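Extracellular invertase (Aspergillus kawachii, PDB 5XH8) probably hydrolyses sucrose and related beta-fructofuranosides as a family GH32 enzyme, and transfers fructosyl groups with high activity, a route to fructooligosaccharides such as 1-kestose. Local coordinates at residues A[497-502]-A[519-524]; A[471-476]-A[491-496]; A[549-554]-A[561-566]; A[485-490]-A[503-508]. One frame throughout, in Å; residues are numbered along the deposited sequence.

Contact 1: A[497-502]-A[519-524]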
loop_
_atom_site.group_PDB
_atom_site.type_symbol
_atom_site.label_atom_id
_atom_site.label_comp_id
_atom_site.label_asym_id
_atom_site.label_seq_id
_atom_site.Cartn_x
_atom_site.Cartn_y
_atom_site.Cartn_z
ATOM N N SER A 497 -12.833 45.403 -11.689
ATOM C CA SER A 497 -13.478 44.078 -11.723
ATOM C C SER A 497 -14.573 43.973 -12.762
ATOM O O SER A 497 -15.277 44.952 -13.046
ATOM C CB SER A 497 -14.110 43.762 -10.376
ATOM O OG SER A 497 -13.129 43.614 -9.366
ATOM N N ILE A 498 -14.704 42.772 -13.329
ATOM C CA ILE A 498 -15.917 42.348 -14.021
ATOM C C ILE A 498 -16.819 41.694 -12.985
ATOM O O ILE A 498 -16.374 40.819 -12.227
ATOM C CB ILE A 498 -15.629 41.321 -15.135
ATOM C CG1 ILE A 498 -14.600 41.856 -16.152
ATOM C CG2 ILE A 498 -16.931 40.860 -15.803
ATOM C CD1 ILE A 498 -15.173 42.597 -17.332
ATOM N N ILE A 499 -18.088 42.092 -12.981
ATOM C CA ILE A 499 -19.092 41.625 -12.031
ATOM C C ILE A 499 -20.264 40.984 -12.783
ATOM O O ILE A 499 -20.684 41.474 -13.819
ATOM C CB ILE A 499 -19.660 42.792 -11.181
ATOM C CG1 ILE A 499 -18.531 43.600 -10.521
ATOM C CG2 ILE A 499 -20.669 42.290 -10.140
ATOM C CD1 ILE A 499 -17.664 42.834 -9.563
ATOM N N VAL A 500 -20.763 39.866 -12.270
ATOM C CA VAL A 500 -22.024 39.309 -12.719
ATOM C C VAL A 500 -22.982 39.484 -11.540
ATOM O O VAL A 500 -22.830 38.842 -10.488
ATOM C CB VAL A 500 -21.919 37.827 -13.147
ATOM C CG1 VAL A 500 -23.238 37.362 -13.745
ATOM C CG2 VAL A 500 -20.798 37.624 -14.162
ATOM N N ASP A 501 -23.936 40.393 -11.704
ATOM C CA ASP A 501 -25.030 40.563 -10.730
ATOM C C ASP A 501 -26.150 39.558 -11.040
ATOM O O ASP A 501 -26.797 39.619 -12.099
ATOM C CB ASP A 501 -25.562 41.989 -10.808
ATOM C CG ASP A 501 -26.682 42.276 -9.812
ATOM O OD1 ASP A 501 -27.210 41.375 -9.102
ATOM O OD2 ASP A 501 -27.048 43.460 -9.769
ATOM N N ARG A 502 -26.386 38.655 -10.094
ATOM C CA ARG A 502 -27.391 37.605 -10.235
ATOM C C ARG A 502 -28.590 37.765 -9.289
ATOM O O ARG A 502 -29.462 36.874 -9.217
ATOM C CB ARG A 502 -26.720 36.220 -10.045
ATOM C CG ARG A 502 -25.744 35.867 -11.161
ATOM C CD ARG A 502 -25.279 34.417 -11.098
ATOM N NE ARG A 502 -24.675 34.126 -9.799
ATOM C CZ ARG A 502 -24.499 32.917 -9.266
ATOM N NH1 ARG A 502 -24.831 31.806 -9.920
ATOM N NH2 ARG A 502 -23.947 32.831 -8.060
ATOM N N ALA A 519 -23.326 37.389 -6.136
ATOM C CA ALA A 519 -22.609 38.068 -7.183
ATOM C C ALA A 519 -21.351 37.257 -7.467
ATOM O O ALA A 519 -20.850 36.577 -6.586
ATOM C CB ALA A 519 -22.269 39.506 -6.758
ATOM N N GLU A 520 -20.893 37.291 -8.713
ATOM C CA GLU A 520 -19.620 36.698 -9.110
ATOM C C GLU A 520 -18.772 37.872 -9.548
ATOM O O GLU A 520 -19.308 38.852 -10.094
ATOM C CB GLU A 520 -19.799 35.712 -10.276
ATOM C CG GLU A 520 -20.665 34.479 -9.956
ATOM C CD GLU A 520 -19.892 33.204 -9.569
ATOM O OE1 GLU A 520 -18.698 33.283 -9.226
ATOM O OE2 GLU A 520 -20.508 32.113 -9.570
ATOM N N ALA A 521 -17.467 37.775 -9.326
ATOM C CA ALA A 521 -16.545 38.853 -9.669
ATOM C C ALA A 521 -15.172 38.320 -9.986
ATOM O O ALA A 521 -14.732 37.340 -9.373
ATOM C CB ALA A 521 -16.444 39.836 -8.500
ATOM N N GLY A 522 -14.495 38.973 -10.930
ATOM C CA GLY A 522 -13.061 38.806 -11.124
ATOM C C GLY A 522 -12.316 40.089 -11.492
ATOM O O GLY A 522 -12.863 40.951 -12.166
ATOM N N LYS A 523 -11.068 40.193 -11.042
ATOM C CA LYS A 523 -10.188 41.341 -11.324
ATOM C C LYS A 523 -9.709 41.338 -12.764
ATOM O O LYS A 523 -9.286 40.293 -13.287
ATOM C CB LYS A 523 -8.934 41.308 -10.453
ATOM C CG LYS A 523 -9.193 41.414 -8.965
ATOM C CD LYS A 523 -9.448 42.843 -8.530
ATOM C CE LYS A 523 -8.210 43.717 -8.679
ATOM N NZ LYS A 523 -8.340 44.894 -7.777
ATOM N N LEU A 524 -9.768 42.515 -13.394
ATOM C CA LEU A 524 -9.206 42.716 -14.720
ATOM C C LEU A 524 -8.671 44.152 -14.802
ATOM O O LEU A 524 -9.444 45.087 -14.668
ATOM C CB LEU A 524 -10.271 42.509 -15.792
ATOM C CG LEU A 524 -9.818 42.815 -17.225
ATOM C CD1 LEU A 524 -8.699 41.880 -17.682
ATOM C CD2 LEU A 524 -11.004 42.746 -18.164
#

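Contact 2: A[471-476]-A[491-496]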
loop_
_atom_site.group_PDB
_atom_site.type_symbol
_atom_site.label_atom_id
_atom_site.label_comp_id
_atom_site.label_asym_id
_atom_site.label_seq_id
_atom_site.Cartn_x
_atom_site.Cartn_y
_atom_site.Cartn_z
ATOM N N SER A 471 -12.833 55.798 -10.811
ATOM C CA SER A 471 -14.161 56.403 -10.628
ATOM C C SER A 471 -15.210 55.363 -10.282
ATOM O O SER A 471 -14.925 54.156 -10.250
ATOM C CB SER A 471 -14.597 57.106 -11.909
ATOM O OG SER A 471 -15.191 56.184 -12.816
ATOM N N GLY A 472 -16.438 55.839 -10.082
ATOM C CA GLY A 472 -17.595 54.987 -9.797
ATOM C C GLY A 472 -18.337 54.461 -11.021
ATOM O O GLY A 472 -19.478 54.022 -10.891
ATOM N N LEU A 473 -17.704 54.508 -12.198
ATOM C CA LEU A 473 -18.254 53.937 -13.433
ATOM C C LEU A 473 -18.574 52.430 -13.315
ATOM O O LEU A 473 -17.795 51.663 -12.720
ATOM C CB LEU A 473 -17.290 54.166 -14.614
ATOM C CG LEU A 473 -17.719 53.596 -15.983
ATOM C CD1 LEU A 473 -17.342 54.527 -17.126
ATOM C CD2 LEU A 473 -17.156 52.192 -16.257
ATOM N N LYS A 474 -19.729 52.061 -13.885
ATOM C CA LYS A 474 -20.160 50.685 -14.099
ATOM C C LYS A 474 -20.814 50.640 -15.460
ATOM O O LYS A 474 -21.834 51.303 -15.662
ATOM C CB LYS A 474 -21.174 50.246 -13.054
ATOM C CG LYS A 474 -20.608 50.173 -11.657
ATOM C CD LYS A 474 -21.686 49.987 -10.624
ATOM C CE LYS A 474 -21.183 50.494 -9.290
ATOM N NZ LYS A 474 -21.996 49.934 -8.194
ATOM N N SER A 475 -20.233 49.883 -16.392
ATOM C CA SER A 475 -20.811 49.713 -17.719
ATOM C C SER A 475 -20.711 48.258 -18.217
ATOM O O SER A 475 -19.711 47.575 -17.987
ATOM C CB SER A 475 -20.129 50.667 -18.716
ATOM O OG SER A 475 -19.825 51.928 -18.113
ATOM N N GLY A 476 -21.751 47.806 -18.914
ATOM C CA GLY A 476 -21.742 46.512 -19.545
ATOM C C GLY A 476 -23.047 46.205 -20.242
ATOM O O GLY A 476 -23.557 47.033 -21.001
ATOM N N TYR A 491 -18.248 45.976 -16.235
ATOM C CA TYR A 491 -16.939 46.392 -15.734
ATOM C C TYR A 491 -17.100 47.547 -14.755
ATOM O O TYR A 491 -17.937 48.425 -14.939
ATOM C CB TYR A 491 -15.999 46.792 -16.864
ATOM C CG TYR A 491 -14.577 46.963 -16.382
ATOM C CD1 TYR A 491 -13.759 45.847 -16.166
ATOM C CD2 TYR A 491 -14.052 48.229 -16.099
ATOM C CE1 TYR A 491 -12.457 45.984 -15.697
ATOM C CE2 TYR A 491 -12.748 48.381 -15.631
ATOM C CZ TYR A 491 -11.948 47.258 -15.433
ATOM O OH TYR A 491 -10.657 47.393 -14.956
ATOM N N GLN A 492 -16.271 47.535 -13.728
ATOM C CA GLN A 492 -16.301 48.466 -12.627
ATOM C C GLN A 492 -14.855 48.924 -12.389
ATOM O O GLN A 492 -13.980 48.093 -12.084
ATOM C CB GLN A 492 -16.849 47.707 -11.429
ATOM C CG GLN A 492 -16.957 48.457 -10.134
ATOM C CD GLN A 492 -17.677 47.638 -9.086
ATOM O OE1 GLN A 492 -17.069 46.857 -8.361
ATOM N NE2 GLN A 492 -18.981 47.815 -8.997
ATOM N N PHE A 493 -14.581 50.227 -12.551
ATOM C CA PHE A 493 -13.218 50.750 -12.318
ATOM C C PHE A 493 -12.814 50.858 -10.865
ATOM O O PHE A 493 -11.635 50.760 -10.589
ATOM C CB PHE A 493 -12.980 52.103 -13.008
ATOM C CG PHE A 493 -12.648 51.981 -14.460
ATOM C CD1 PHE A 493 -13.656 51.968 -15.405
ATOM C CD2 PHE A 493 -11.337 51.856 -14.876
ATOM C CE1 PHE A 493 -13.363 51.850 -16.744
ATOM C CE2 PHE A 493 -11.032 51.736 -16.220
ATOM C CZ PHE A 493 -12.052 51.734 -17.156
ATOM N N SER A 494 -13.759 51.038 -9.945
ATOM C CA SER A 494 -13.435 51.216 -8.513
ATOM C C SER A 494 -12.544 50.126 -7.919
ATOM O O SER A 494 -11.667 50.419 -7.099
ATOM C CB SER A 494 -14.707 51.288 -7.687
ATOM O OG SER A 494 -15.458 50.100 -7.842
ATOM N N ASN A 495 -12.789 48.872 -8.317
ATOM C CA ASN A 495 -11.927 47.733 -7.937
ATOM C C ASN A 495 -11.417 46.948 -9.149
ATOM O O ASN A 495 -10.972 45.797 -9.020
ATOM C CB ASN A 495 -12.660 46.808 -6.969
ATOM C CG ASN A 495 -14.010 46.325 -7.507
ATOM O OD1 ASN A 495 -14.406 46.614 -8.634
ATOM N ND2 ASN A 495 -14.720 45.589 -6.681
ATOM N N GLU A 496 -11.456 47.585 -10.320
ATOM C CA GLU A 496 -10.974 46.997 -11.541
ATOM C C GLU A 496 -11.506 45.560 -11.724
ATOM O O GLU A 496 -10.717 44.632 -11.887
ATOM C CB GLU A 496 -9.449 46.989 -11.528
ATOM C CG GLU A 496 -8.791 48.347 -11.367
ATOM C CD GLU A 496 -7.299 48.236 -11.552
ATOM O OE1 GLU A 496 -6.630 47.874 -10.577
ATOM O OE2 GLU A 496 -6.791 48.456 -12.681
HETATM O O HOH W 1 -16.476 52.025 -10.531
#

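Contact 3: A[549-554]-A[561-566]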
loop_
_atom_site.group_PDB
_atom_site.type_symbol
_atom_site.label_atom_id
_atom_site.label_comp_id
_atom_site.label_asym_id
_atom_site.label_seq_id
_atom_site.Cartn_x
_atom_site.Cartn_y
_atom_site.Cartn_z
ATOM N N SER A 549 -28.026 27.822 -19.130
ATOM C CA SER A 549 -27.675 28.340 -17.809
ATOM C C SER A 549 -26.176 28.524 -17.595
ATOM O O SER A 549 -25.775 29.032 -16.556
ATOM C CB SER A 549 -28.203 27.418 -16.703
ATOM O OG SER A 549 -27.589 26.139 -16.724
ATOM N N VAL A 550 -25.338 28.111 -18.540
ATOM C CA VAL A 550 -23.902 28.270 -18.375
ATOM C C VAL A 550 -23.469 29.593 -18.980
ATOM O O VAL A 550 -23.575 29.767 -20.174
ATOM C CB VAL A 550 -23.124 27.118 -19.050
ATOM C CG1 VAL A 550 -21.631 27.291 -18.810
ATOM C CG2 VAL A 550 -23.605 25.786 -18.528
ATOM N N LEU A 551 -22.968 30.510 -18.151
ATOM C CA LEU A 551 -22.395 31.761 -18.613
ATOM C C LEU A 551 -20.872 31.722 -18.493
ATOM O O LEU A 551 -20.341 31.484 -17.413
ATOM C CB LEU A 551 -22.934 32.959 -17.791
ATOM C CG LEU A 551 -22.246 34.321 -18.048
ATOM C CD1 LEU A 551 -22.378 34.802 -19.491
ATOM C CD2 LEU A 551 -22.802 35.355 -17.088
ATOM N N GLU A 552 -20.192 31.993 -19.596
ATOM C CA GLU A 552 -18.757 32.218 -19.602
ATOM C C GLU A 552 -18.466 33.627 -20.133
ATOM O O GLU A 552 -18.893 33.998 -21.232
ATOM C CB GLU A 552 -18.044 31.155 -20.434
ATOM C CG GLU A 552 -18.243 29.738 -19.875
ATOM C CD GLU A 552 -17.380 28.672 -20.544
ATOM O OE1 GLU A 552 -16.217 28.964 -20.890
ATOM O OE2 GLU A 552 -17.846 27.518 -20.692
ATOM N N VAL A 553 -17.737 34.394 -19.330
ATOM C CA VAL A 553 -17.334 35.746 -19.657
ATOM C C VAL A 553 -15.823 35.762 -19.908
ATOM O O VAL A 553 -15.049 35.468 -19.003
ATOM C CB VAL A 553 -17.670 36.694 -18.491
ATOM C CG1 VAL A 553 -17.270 38.134 -18.842
ATOM C CG2 VAL A 553 -19.155 36.597 -18.147
ATOM N N TYR A 554 -15.431 36.089 -21.137
ATOM C CA TYR A 554 -14.052 36.286 -21.526
ATOM C C TYR A 554 -13.738 37.773 -21.791
ATOM O O TYR A 554 -14.603 38.526 -22.304
ATOM C CB TYR A 554 -13.747 35.496 -22.789
ATOM C CG TYR A 554 -13.902 33.980 -22.666
ATOM C CD1 TYR A 554 -15.145 33.362 -22.807
ATOM C CD2 TYR A 554 -12.792 33.166 -22.431
ATOM C CE1 TYR A 554 -15.285 31.976 -22.696
ATOM C CE2 TYR A 554 -12.909 31.775 -22.338
ATOM C CZ TYR A 554 -14.153 31.181 -22.456
ATOM O OH TYR A 554 -14.239 29.808 -22.364
ATOM N N LEU A 561 -14.395 34.322 -16.476
ATOM C CA LEU A 561 -15.261 34.253 -15.302
ATOM C C LEU A 561 -16.551 33.520 -15.702
ATOM O O LEU A 561 -17.263 33.971 -16.617
ATOM C CB LEU A 561 -15.608 35.647 -14.813
ATOM C CG LEU A 561 -16.683 35.806 -13.721
ATOM C CD1 LEU A 561 -16.350 35.052 -12.467
ATOM C CD2 LEU A 561 -16.839 37.273 -13.365
ATOM N N SER A 562 -16.851 32.410 -15.027
ATOM C CA SER A 562 -17.981 31.563 -15.417
ATOM C C SER A 562 -18.881 31.238 -14.244
ATOM O O SER A 562 -18.422 31.096 -13.114
ATOM C CB SER A 562 -17.490 30.286 -16.099
ATOM O OG SER A 562 -16.467 30.585 -17.023
ATOM N N THR A 563 -20.170 31.102 -14.525
ATOM C CA THR A 563 -21.154 30.926 -13.473
ATOM C C THR A 563 -22.441 30.336 -14.017
ATOM O O THR A 563 -22.545 30.074 -15.223
ATOM C CB THR A 563 -21.423 32.262 -12.740
ATOM O OG1 THR A 563 -22.266 32.037 -11.601
ATOM C CG2 THR A 563 -22.089 33.285 -13.698
ATOM N N TRP A 564 -23.401 30.107 -13.113
ATOM C CA TRP A 564 -24.732 29.600 -13.440
ATOM C C TRP A 564 -25.743 30.754 -13.529
ATOM O O TRP A 564 -25.846 31.563 -12.597
ATOM C CB TRP A 564 -25.200 28.594 -12.381
ATOM C CG TRP A 564 -24.360 27.363 -12.332
ATOM C CD1 TRP A 564 -23.427 27.053 -11.399
ATOM C CD2 TRP A 564 -24.365 26.290 -13.279
ATOM N NE1 TRP A 564 -22.832 25.844 -11.710
ATOM C CE2 TRP A 564 -23.401 25.350 -12.853
ATOM C CE3 TRP A 564 -25.116 26.012 -14.425
ATOM C CZ2 TRP A 564 -23.138 24.165 -13.557
ATOM C CZ3 TRP A 564 -24.848 24.826 -15.141
ATOM C CH2 TRP A 564 -23.862 23.918 -14.692
ATOM N N VAL A 565 -26.465 30.821 -14.645
ATOM C CA VAL A 565 -27.522 31.817 -14.833
ATOM C C VAL A 565 -28.846 31.101 -15.089
ATOM O O VAL A 565 -29.235 30.861 -16.215
ATOM C CB VAL A 565 -27.169 32.876 -15.906
ATOM C CG1 VAL A 565 -26.146 33.838 -15.341
ATOM C CG2 VAL A 565 -26.664 32.268 -17.208
ATOM N N ARG A 566 -29.521 30.743 -14.001
ATOM C CA ARG A 566 -30.628 29.821 -14.088
ATOM C C ARG A 566 -31.981 30.571 -14.223
ATOM O O ARG A 566 -32.851 30.472 -13.361
ATOM C CB ARG A 566 -30.556 28.836 -12.909
ATOM C CG ARG A 566 -29.401 27.834 -13.093
ATOM C CD ARG A 566 -29.414 26.558 -12.226
ATOM N NE ARG A 566 -28.589 26.785 -11.093
ATOM C CZ ARG A 566 -27.483 26.157 -10.694
ATOM N NH1 ARG A 566 -26.977 25.033 -11.222
ATOM N NH2 ARG A 566 -26.920 26.682 -9.627
#

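Contact 4: A[485-490]-A[503-508]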
loop_
_atom_site.group_PDB
_atom_site.type_symbol
_atom_site.label_atom_id
_atom_site.label_comp_id
_atom_site.label_asym_id
_atom_site.label_seq_id
_atom_site.Cartn_x
_atom_site.Cartn_y
_atom_site.Cartn_z
ATOM N N GLU A 485 -37.193 38.906 -14.696
ATOM C CA GLU A 485 -35.787 38.474 -14.514
ATOM C C GLU A 485 -34.824 39.330 -15.318
ATOM O O GLU A 485 -35.194 39.910 -16.340
ATOM C CB GLU A 485 -35.597 37.011 -14.964
ATOM C CG GLU A 485 -36.463 35.990 -14.245
ATOM C CD GLU A 485 -36.456 34.608 -14.889
ATOM O OE1 GLU A 485 -36.668 34.473 -16.115
ATOM O OE2 GLU A 485 -36.287 33.621 -14.148
ATOM N N SER A 486 -33.580 39.373 -14.853
ATOM C CA SER A 486 -32.485 39.983 -15.589
ATOM C C SER A 486 -31.144 39.590 -14.970
ATOM O O SER A 486 -31.036 39.360 -13.770
ATOM C CB SER A 486 -32.596 41.523 -15.585
ATOM O OG SER A 486 -32.541 42.011 -14.260
ATOM N N THR A 487 -30.116 39.590 -15.795
ATOM C CA THR A 487 -28.756 39.398 -15.319
ATOM C C THR A 487 -27.894 40.521 -15.859
ATOM O O THR A 487 -27.989 40.838 -17.042
ATOM C CB THR A 487 -28.218 38.045 -15.825
ATOM O OG1 THR A 487 -29.046 37.000 -15.311
ATOM C CG2 THR A 487 -26.786 37.851 -15.381
ATOM N N THR A 488 -27.036 41.092 -15.019
ATOM C CA THR A 488 -26.189 42.204 -15.446
ATOM C C THR A 488 -24.730 41.851 -15.289
ATOM O O THR A 488 -24.302 41.381 -14.233
ATOM C CB THR A 488 -26.533 43.499 -14.683
ATOM O OG1 THR A 488 -27.939 43.689 -14.755
ATOM C CG2 THR A 488 -25.889 44.686 -15.328
ATOM N N VAL A 489 -23.987 42.053 -16.373
ATOM C CA VAL A 489 -22.563 41.780 -16.437
ATOM C C VAL A 489 -21.906 43.111 -16.746
ATOM O O VAL A 489 -22.194 43.695 -17.797
ATOM C CB VAL A 489 -22.222 40.783 -17.582
ATOM C CG1 VAL A 489 -20.717 40.597 -17.701
ATOM C CG2 VAL A 489 -22.918 39.453 -17.363
ATOM N N TYR A 490 -21.008 43.579 -15.887
ATOM C CA TYR A 490 -20.417 44.903 -16.101
ATOM C C TYR A 490 -18.983 45.043 -15.624
ATOM O O TYR A 490 -18.547 44.299 -14.758
ATOM C CB TYR A 490 -21.305 45.958 -15.447
ATOM C CG TYR A 490 -21.462 45.843 -13.942
ATOM C CD1 TYR A 490 -22.495 45.091 -13.379
ATOM C CD2 TYR A 490 -20.622 46.533 -13.086
ATOM C CE1 TYR A 490 -22.672 45.025 -12.011
ATOM C CE2 TYR A 490 -20.785 46.458 -11.710
ATOM C CZ TYR A 490 -21.807 45.708 -11.184
ATOM O OH TYR A 490 -21.952 45.645 -9.828
ATOM N N SER A 503 -28.670 38.898 -8.588
ATOM C CA SER A 503 -29.778 39.122 -7.658
ATOM C C SER A 503 -31.166 38.961 -8.304
ATOM O O SER A 503 -32.071 38.498 -7.648
ATOM C CB SER A 503 -29.664 40.498 -6.992
ATOM O OG SER A 503 -29.673 41.524 -7.968
ATOM N N ASN A 504 -31.315 39.279 -9.588
ATOM C CA ASN A 504 -32.604 39.173 -10.295
ATOM C C ASN A 504 -32.655 38.091 -11.383
ATOM O O ASN A 504 -33.646 38.020 -12.124
ATOM C CB ASN A 504 -32.926 40.555 -10.916
ATOM C CG ASN A 504 -34.397 40.722 -11.307
ATOM O OD1 ASN A 504 -34.716 41.172 -12.422
ATOM N ND2 ASN A 504 -35.291 40.386 -10.398
ATOM N N THR A 505 -31.611 37.239 -11.475
ATOM C CA THR A 505 -31.425 36.302 -12.600
ATOM C C THR A 505 -32.543 35.277 -12.685
ATOM O O THR A 505 -33.042 35.003 -13.778
ATOM C CB THR A 505 -30.060 35.552 -12.503
ATOM O OG1 THR A 505 -28.986 36.464 -12.723
ATOM C CG2 THR A 505 -29.949 34.413 -13.511
ATOM N N SER A 506 -32.923 34.719 -11.534
ATOM C CA SER A 506 -33.797 33.548 -11.470
ATOM C C SER A 506 -35.051 33.732 -10.619
ATOM O O SER A 506 -34.960 33.809 -9.400
ATOM C CB SER A 506 -33.038 32.350 -10.915
ATOM O OG SER A 506 -33.852 31.198 -11.006
ATOM N N ALA A 507 -36.216 33.724 -11.267
ATOM C CA ALA A 507 -37.508 33.688 -10.559
ATOM C C ALA A 507 -37.692 32.392 -9.761
ATOM O O ALA A 507 -38.431 32.374 -8.779
ATOM C CB ALA A 507 -38.658 33.872 -11.535
ATOM N N ALA A 508 -37.016 31.314 -10.174
ATOM C CA ALA A 508 -37.011 30.063 -9.395
ATOM C C ALA A 508 -36.283 30.171 -8.062
ATOM O O ALA A 508 -36.660 29.504 -7.095
ATOM C CB ALA A 508 -36.438 28.923 -10.221
HETATM O O HOH W 2 -29.523 40.044 -11.885
HETATM O O HOH W 3 -31.692 36.574 -15.946
#

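Contact 1: A[497-502]-A[519-524]
Ile498 with Gly522 and Val500 with Glu520 form the hydrogen-bonded pairs that join strands 497-501 and 520-523, which run antiparallel with 168° between their directions. Four backbone bonds make the ladder, from Ile498 N to Gly522 O at 2.8 Å up to Glu520 N to Val500 O at 3.1 Å. Between these rungs lie CA-H...O contacts, among them Ala521 CA to Ile498 O at 3.2 Å.

Apolar groups meet on both faces of the pair. On the face of Ile499 and Ala521, the CD1 tip of the isoleucine presses on Ala521 CB at 3.4 Å, tighter than usual; the small methyl suits a position that a long branch overlies. On the other face Ile498 CG1 meets Leu524 CD2 at 4.2 Å, and Val500 CB lies beside the CB methylene of Glu520. Beta-branched residues fit these extended backbones.

Charge gathers at one end. Glu520, turned about its CB-CG bond (chi2 -97°), sets OE2 3.8 Å from Arg502 NH2 but well out of the guanidinium plane, so no N-H points at it and the long salt bridge rests on charge alone. NH2 also pairs with Asp516. The hydrogen bonds go elsewhere: Glu520 to Thr563 OG1 and Phe316 N, Arg502 to Ser518 O and Trp564 O. Phe316 also belongs to the sodium site. Within this chain, strand 520-523 is the outermost strand of its antiparallel sheet, part of the C-terminal beta-sandwich characteristic of GH32 enzymes.

Contact 2: A[471-476]-A[491-496]
Ser475 and Tyr491 make the hydrogen-bonded pair near the open end of the beta hairpin formed by strands 474-481 and 487-492 in the C-terminal sandwich domain. Their backbones bond twice, Ser475 N to Tyr491 O at 3.1 Å and Tyr491 N to Ser475 O at 2.8 Å. Lys474 and Gln492 follow as a non-hydrogen-bonded pair. Both side chains are extended beyond CG and lie alongside each other, pointing the same way; long, flexible polar chains suit this partly exposed face.

The other face is better buried and largely apolar, though Ser475 OG bonds there to His579. Leu473 sends CG anti to its own backbone nitrogen (chi1 179°), which carries CD2 to the edge of the Phe493 ring, in the ring plane and 3.6 Å from CD1. One face of the same ring receives the edge of Tyr491, whose CE2 stands 3.5 Å above the ring plane, over the centre. Phe464 adds a further edge-to-face contact with Phe493, and the Tyr491 hydroxyl reaches past this cluster to Leu524 O. Broad rings therefore fill the region where the strands separate.

Beyond the last pair the chains are no longer bonded directly. Ser471 OG accepts from Leu473 N in an ST turn, which curls the entering chain, and bonds also to Ala468 O. A water takes over the bridging: it donates to Ser471 O at 2.7 Å and Leu473 O at 2.6 Å, and accepts from Ser494 N at 2.9 Å.

Contact 3: A[549-554]-A[561-566]
Val550 and Trp564 lie side by side on one face of the hairpin of strands 550-555 and 559-564, with Val550 CG2 3.7 Å from Trp564 CZ3. At the rim of the same indole, Ser549 OG sits in the ring plane, 3.4 Å from CE3. The serine torsion (chi1 65°), with OG between its backbone nitrogen and carbonyl carbon, brings the hydroxyl to that edge, and its hydrogen bond goes to Trp26 O. Over one face of the indole folds the guanidinium of Arg566, with NH1 3.5 Å above the ring plane and offset toward its rim. A broad flat ring can thus serve both neighbours.

Farther along this face Glu552 CG packs on Ser562 OG at 3.5 Å. Both polar ends turn to other partners: Glu552 to His31, Leu372 N and Arg374, Ser562 to Asp313 and Arg374. The opposite face is largely aliphatic. Leu551 runs aslant between two neighbours, its CD2 4.0 Å from Thr563 CG2 and its CB 3.8 Å from Val565 CG2; Thr563 OG1 turns to Glu520. Beta-branched Val553, suited to an extended strand, meets Leu561 through their CB atoms.

Five backbone bonds fix this register, the straightest being Val565 N to Ser549 O (2.7 Å, 173°). The chemistry implies a two-sided element: Leu551, Val553 and Leu561 pack on strand 497-501 in the sandwich core, whereas Glu552 and Ser562 find polar partners on strand 366-385 and on His31 and Asp313.

Contact 4: A[485-490]-A[503-508]
Glu485 opens the chain leading into strand 487-492, part of the C-terminal beta-sandwich, and meets the loop that follows the neighbouring strand 497-501. Its carboxylate OE2 accepts from Ala507 N at 2.9 Å in a nearly straight bond (175°), using the lone pair turned away from OE1. Trp568 N also bonds to OE2, while Ser572 OG and Tyr569 N bond to OE1. A buried acid suits this place because several donors grip it, and together they would fix the rotation of the carboxylate.

Ser486 comes next and binds Asn504 twice. Its N donates to Asn504 O at 3.0 Å from well above the carbonyl plane. Its OG, held between the backbone nitrogen and carbonyl carbon (chi1 61°), is thereby turned to Asn504 OD1 and donates to it at 3.0 Å, in the amide plane and on a lone pair. A water joins Ser486 O to Asn504 N. Asparagine can thus offer backbone and side chain to one short serine.

At Thr487 the link is between hydroxyls. Thr505 OG1 donates to Thr487 OG1 at 2.6 Å, the two side chains slanting across one another. Thr487 OG1 passes its own hydrogen to a second water at 2.8 Å, and that water donates to Thr505 O at 3.0 Å.

Contacts 1 and 2 lie in one antiparallel sheet, and contact 4 reaches it through strand 487-492, which also serves contact 2. Contact 3 belongs to the other sheet of the sandwich; its largely aliphatic face packs against contact 1, with Glu520 bonded to Thr563. Contact 3 is buried throughout, its centre about 12 Å from that of the chain, and the centre of contact 1 lies about 16 Å from it; both rest on regular backbone ladders. Contact 2, its centre about 25 Å from the chain's, is only partly buried and supplements a short ladder with a bridging water. Contact 4 is largely buried yet almost wholly polar, as suits a loop; Ser506 OG ties it to Arg566 O of contact 3.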